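Local structure of (R)-specific secondary-alkylsulfatase (Pseudomonas sp., 4AXH) at residues A[100-113]-A[240-252]. The protein hydrolyses secondary alkyl sulfates at a two-zinc site, turning the (R)-esters into (S)-alcohols with strict inversion of configuration. Numbering follows the deposited sequence. Where two conformers were deposited one is given.
Sequences TVNPSLWRQAQLNN and GAQAQVDSGLFKT. Unlike the reference sequence in segment 100-113: Arg107 (reference His).
Asn112, near the C-terminal end of helix 103-111, reaches into loop 240-252 and ties two of its acceptors together with one amide nitrogen. Its ND2 donates to the carbonyl O of Gly248 at 2.8 Å and to OD2 of Asp246 at 2.9 Å, with a weak third bond to OD1. The amide and carboxylate planes are nearly coplanar, 17° apart, and the N-H comes to OD2 on its syn side, facing OD1 as well, whereas Gly248 O is approached from above its carbonyl plane. Asparagine suits the place because a short, flat amide can offer both its hydrogens to a folded loop. OD2 also accepts from the backbone N of Gly248, two residues on, which makes an Asx turn; the positive phi of that residue is easily adopted by glycine.

Lys251 takes the anti side of Asp246 OD1, somewhat out of the carboxylate plane. Bent at chi2 and chi3 (-54° and -71°), its chain lays CD 3.7 Å from CB of Asn112 and curls NZ back to a salt bridge with Asp246 OD1 (2.8 Å). The same ammonium donates to Val245 O and, across the contact, to Ala109 O at 3.1 Å. Three oxygens thus grip the buried ammonium, whose charge the aspartate would largely balance. The small side chain of Ala109 allows the close packing, its CB lying 3.7 Å from CB of Asp246.

Farther along, the beta-branched Val245 and Val101 set their CG2 methyls tip to tip, and Val245 also touches Leu105 CG, an apolar patch beside the polar cluster. Beyond it the Thr100 hydroxyl suits the turn carbonyl Ala241 O, donating from above its plane.

The contact joins helix 103-111 to the loop between helix 222-233 and strand 266-268. Arg518 of helix 515-529 packs on Val101, Leu105 and Val245, while Phe250 lies near the zinc ligand His355.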
loop_
_atom_site.group_PDB
_atom_site.type_symbol
_atom_site.label_atom_id
_atom_site.label_comp_id
_atom_site.label_asym_id
_atom_site.label_seq_id
_atom_site.Cartn_x
_atom_site.Cartn_y
_atom_site.Cartn_z
ATOM N N THR A 100 32.860 -15.943 -3.626
ATOM C CA THR A 100 31.459 -16.339 -3.454
ATOM C C THR A 100 30.623 -15.339 -2.604
ATOM O O THR A 100 29.462 -15.618 -2.306
ATOM C CB THR A 100 31.381 -17.760 -2.914
ATOM O OG1 THR A 100 31.951 -17.771 -1.626
ATOM C CG2 THR A 100 32.081 -18.764 -3.790
ATOM N N VAL A 101 31.204 -14.190 -2.204
ATOM C CA VAL A 101 30.464 -13.146 -1.499
ATOM C C VAL A 101 30.911 -11.733 -1.871
ATOM O O VAL A 101 32.095 -11.431 -1.830
ATOM C CB VAL A 101 30.083 -13.375 -0.000
ATOM C CG1 VAL A 101 31.115 -14.197 0.747
ATOM C CG2 VAL A 101 29.702 -12.095 0.716
ATOM N N ASN A 102 29.925 -10.897 -2.303
ATOM C CA ASN A 102 30.084 -9.505 -2.669
ATOM C C ASN A 102 30.898 -8.790 -1.597
ATOM O O ASN A 102 30.581 -8.911 -0.416
ATOM C CB ASN A 102 28.734 -8.869 -2.809
ATOM C CG ASN A 102 28.788 -7.457 -3.360
ATOM O OD1 ASN A 102 29.418 -6.547 -2.793
ATOM N ND2 ASN A 102 28.043 -7.223 -4.423
ATOM N N PRO A 103 31.973 -8.075 -1.992
ATOM C CA PRO A 103 32.859 -7.443 -0.999
ATOM C C PRO A 103 32.213 -6.417 -0.087
ATOM O O PRO A 103 32.651 -6.325 1.051
ATOM C CB PRO A 103 33.998 -6.877 -1.852
ATOM C CG PRO A 103 33.958 -7.622 -3.100
ATOM C CD PRO A 103 32.511 -7.882 -3.352
ATOM N N SER A 104 31.185 -5.673 -0.572
ATOM C CA SER A 104 30.436 -4.686 0.217
ATOM C C SER A 104 29.608 -5.386 1.309
ATOM O O SER A 104 29.555 -4.911 2.427
ATOM C CB SER A 104 29.514 -3.880 -0.694
ATOM O OG SER A 104 28.868 -2.821 -0.010
ATOM N N LEU A 105 28.959 -6.528 0.958
ATOM C CA LEU A 105 28.167 -7.343 1.869
ATOM C C LEU A 105 29.091 -7.891 2.990
ATOM O O LEU A 105 28.722 -7.832 4.176
ATOM C CB LEU A 105 27.472 -8.495 1.127
ATOM C CG LEU A 105 26.538 -9.425 1.986
ATOM C CD1 LEU A 105 25.662 -8.651 2.987
ATOM C CD2 LEU A 105 25.660 -10.252 1.099
ATOM N N TRP A 106 30.291 -8.377 2.593
ATOM C CA TRP A 106 31.319 -8.898 3.481
ATOM C C TRP A 106 31.799 -7.814 4.466
ATOM O O TRP A 106 32.133 -8.130 5.595
ATOM C CB TRP A 106 32.490 -9.399 2.625
ATOM C CG TRP A 106 33.572 -10.100 3.380
ATOM C CD1 TRP A 106 34.629 -9.525 4.002
ATOM C CD2 TRP A 106 33.747 -11.521 3.515
ATOM N NE1 TRP A 106 35.433 -10.490 4.555
ATOM C CE2 TRP A 106 34.924 -11.727 4.259
ATOM C CE3 TRP A 106 33.025 -12.649 3.063
ATOM C CZ2 TRP A 106 35.404 -13.008 4.565
ATOM C CZ3 TRP A 106 33.491 -13.920 3.393
ATOM C CH2 TRP A 106 34.671 -14.086 4.128
ATOM N N ARG A 107 31.883 -6.558 4.018
ATOM C CA ARG A 107 32.314 -5.406 4.795
ATOM C C ARG A 107 31.302 -5.222 5.932
ATOM O O ARG A 107 31.708 -5.065 7.085
ATOM C CB ARG A 107 32.303 -4.152 3.880
ATOM C CG ARG A 107 33.349 -3.129 4.208
ATOM C CD ARG A 107 32.803 -2.057 5.067
ATOM N NE ARG A 107 33.923 -1.309 5.633
ATOM C CZ ARG A 107 33.808 -0.125 6.238
ATOM N NH1 ARG A 107 32.621 0.465 6.336
ATOM N NH2 ARG A 107 34.880 0.486 6.729
ATOM N N GLN A 108 29.975 -5.250 5.600
ATOM C CA GLN A 108 28.877 -5.088 6.553
ATOM C C GLN A 108 28.825 -6.288 7.481
ATOM O O GLN A 108 28.623 -6.107 8.687
ATOM C CB GLN A 108 27.545 -4.914 5.823
ATOM C CG GLN A 108 26.441 -4.291 6.672
ATOM C CD GLN A 108 26.560 -2.834 6.950
ATOM O OE1 GLN A 108 27.529 -2.153 6.611
ATOM N NE2 GLN A 108 25.545 -2.308 7.544
ATOM N N ALA A 109 29.057 -7.493 6.932
ATOM C CA ALA A 109 29.107 -8.751 7.670
ATOM C C ALA A 109 30.154 -8.661 8.766
ATOM O O ALA A 109 29.853 -8.978 9.908
ATOM C CB ALA A 109 29.420 -9.910 6.723
ATOM N N GLN A 110 31.347 -8.137 8.432
ATOM C CA GLN A 110 32.486 -7.955 9.339
ATOM C C GLN A 110 32.196 -6.983 10.434
ATOM O O GLN A 110 32.643 -7.203 11.555
ATOM C CB GLN A 110 33.751 -7.506 8.595
ATOM C CG GLN A 110 34.394 -8.590 7.742
ATOM C CD GLN A 110 35.673 -8.072 7.157
ATOM O OE1 GLN A 110 35.673 -7.243 6.247
ATOM N NE2 GLN A 110 36.782 -8.497 7.721
ATOM N N LEU A 111 31.480 -5.899 10.115
ATOM C CA LEU A 111 31.117 -4.878 11.083
ATOM C C LEU A 111 30.141 -5.458 12.100
ATOM O O LEU A 111 30.321 -5.293 13.300
ATOM C CB LEU A 111 30.520 -3.656 10.361
ATOM C CG LEU A 111 31.514 -2.681 9.688
ATOM C CD1 LEU A 111 30.843 -1.863 8.604
ATOM C CD2 LEU A 111 32.116 -1.755 10.675
ATOM N N ASN A 112 29.155 -6.208 11.614
ATOM C CA ASN A 112 28.101 -6.848 12.408
ATOM C C ASN A 112 28.617 -7.960 13.326
ATOM O O ASN A 112 27.850 -8.493 14.136
ATOM C CB ASN A 112 26.950 -7.327 11.488
ATOM C CG ASN A 112 26.061 -6.213 10.993
ATOM O OD1 ASN A 112 25.866 -5.209 11.674
ATOM N ND2 ASN A 112 25.477 -6.370 9.806
ATOM N N ASN A 113 29.911 -8.293 13.201
ATOM C CA ASN A 113 30.621 -9.282 14.008
ATOM C C ASN A 113 31.175 -8.634 15.262
ATOM O O ASN A 113 31.476 -9.344 16.229
ATOM C CB ASN A 113 31.756 -9.918 13.227
ATOM C CG ASN A 113 31.359 -10.951 12.235
ATOM O OD1 ASN A 113 31.633 -10.832 11.052
ATOM N ND2 ASN A 113 30.865 -12.052 12.698
ATOM N N GLY A 240 28.561 -19.640 6.387
ATOM C CA GLY A 240 29.766 -19.839 5.595
ATOM C C GLY A 240 29.744 -19.008 4.331
ATOM O O GLY A 240 28.663 -18.617 3.871
ATOM N N ALA A 241 30.952 -18.756 3.753
ATOM C CA ALA A 241 31.198 -17.943 2.551
ATOM C C ALA A 241 30.415 -18.383 1.327
ATOM O O ALA A 241 30.190 -17.556 0.435
ATOM C CB ALA A 241 32.683 -17.885 2.250
ATOM N N GLN A 242 29.967 -19.664 1.294
ATOM C CA GLN A 242 29.163 -20.233 0.206
ATOM C C GLN A 242 27.657 -20.234 0.535
ATOM O O GLN A 242 26.846 -20.572 -0.331
ATOM C CB GLN A 242 29.654 -21.649 -0.142
ATOM C CG GLN A 242 30.885 -21.667 -1.043
ATOM C CD GLN A 242 30.873 -22.849 -1.980
ATOM O OE1 GLN A 242 31.758 -23.796 -1.749
ATOM N NE2 GLN A 242 30.072 -22.927 -2.913
ATOM N N ALA A 243 27.291 -19.857 1.785
ATOM C CA ALA A 243 25.905 -19.826 2.266
ATOM C C ALA A 243 25.518 -18.499 3.049
ATOM O O ALA A 243 25.769 -17.407 2.525
ATOM C CB ALA A 243 25.621 -21.074 3.080
ATOM N N GLN A 244 24.914 -18.593 4.274
ATOM C CA GLN A 244 24.496 -17.446 5.072
ATOM C C GLN A 244 25.674 -16.704 5.677
ATOM O O GLN A 244 26.496 -17.314 6.349
ATOM C CB GLN A 244 23.521 -17.875 6.168
ATOM C CG GLN A 244 22.415 -16.853 6.459
ATOM C CD GLN A 244 22.791 -15.896 7.554
ATOM O OE1 GLN A 244 23.637 -16.175 8.416
ATOM N NE2 GLN A 244 22.164 -14.755 7.554
ATOM N N VAL A 245 25.771 -15.385 5.440
ATOM C CA VAL A 245 26.884 -14.607 5.976
ATOM C C VAL A 245 26.484 -13.459 6.913
ATOM O O VAL A 245 27.244 -13.138 7.831
ATOM C CB VAL A 245 27.915 -14.141 4.907
ATOM C CG1 VAL A 245 28.560 -15.322 4.207
ATOM C CG2 VAL A 245 27.312 -13.168 3.900
ATOM N N ASP A 246 25.323 -12.816 6.657
ATOM C CA ASP A 246 24.849 -11.651 7.402
ATOM C C ASP A 246 23.387 -11.353 7.067
ATOM O O ASP A 246 22.843 -11.888 6.096
ATOM C CB ASP A 246 25.725 -10.420 7.028
ATOM C CG ASP A 246 25.656 -9.274 8.011
ATOM O OD1 ASP A 246 26.046 -9.472 9.176
ATOM O OD2 ASP A 246 25.262 -8.157 7.596
ATOM N N SER A 247 22.764 -10.468 7.864
ATOM C CA SER A 247 21.391 -10.038 7.621
ATOM C C SER A 247 21.237 -8.500 7.568
ATOM O O SER A 247 20.138 -7.970 7.777
ATOM C CB SER A 247 20.403 -10.718 8.565
ATOM O OG SER A 247 20.222 -12.078 8.201
ATOM N N GLY A 248 22.326 -7.818 7.198
ATOM C CA GLY A 248 22.352 -6.380 6.984
ATOM C C GLY A 248 22.416 -5.592 8.255
ATOM O O GLY A 248 23.443 -4.980 8.533
ATOM N N LEU A 249 21.332 -5.613 9.036
ATOM C CA LEU A 249 21.258 -4.886 10.302
ATOM C C LEU A 249 21.621 -5.739 11.504
ATOM O O LEU A 249 21.549 -5.263 12.645
ATOM C CB LEU A 249 19.869 -4.250 10.487
ATOM C CG LEU A 249 19.399 -3.307 9.408
ATOM C CD1 LEU A 249 17.955 -2.926 9.646
ATOM C CD2 LEU A 249 20.291 -2.070 9.335
ATOM N N PHE A 250 21.951 -7.017 11.251
ATOM C CA PHE A 250 22.357 -8.046 12.235
ATOM C C PHE A 250 22.847 -9.266 11.503
ATOM O O PHE A 250 22.837 -9.279 10.276
ATOM C CB PHE A 250 21.214 -8.429 13.196
ATOM C CG PHE A 250 19.858 -8.569 12.538
ATOM C CD1 PHE A 250 19.482 -9.766 11.937
ATOM C CD2 PHE A 250 18.970 -7.492 12.493
ATOM C CE1 PHE A 250 18.272 -9.868 11.267
ATOM C CE2 PHE A 250 17.751 -7.605 11.837
ATOM C CZ PHE A 250 17.419 -8.790 11.219
ATOM N N LYS A 251 23.248 -10.300 12.236
ATOM C CA LYS A 251 23.754 -11.534 11.633
ATOM C C LYS A 251 22.634 -12.421 11.088
ATOM O O LYS A 251 22.685 -12.797 9.925
ATOM C CB LYS A 251 24.659 -12.302 12.617
ATOM C CG LYS A 251 25.878 -11.543 13.192
ATOM C CD LYS A 251 26.814 -10.921 12.155
ATOM C CE LYS A 251 27.644 -11.895 11.353
ATOM N NZ LYS A 251 27.877 -11.399 9.974
ATOM N N THR A 252 21.625 -12.746 11.923
ATOM C CA THR A 252 20.499 -13.651 11.607
ATOM C C THR A 252 19.452 -13.486 12.704
ATOM O O THR A 252 19.706 -12.741 13.660
ATOM C CB THR A 252 20.992 -15.151 11.559
ATOM O OG1 THR A 252 19.893 -16.053 11.259
ATOM C CG2 THR A 252 21.725 -15.576 12.839
#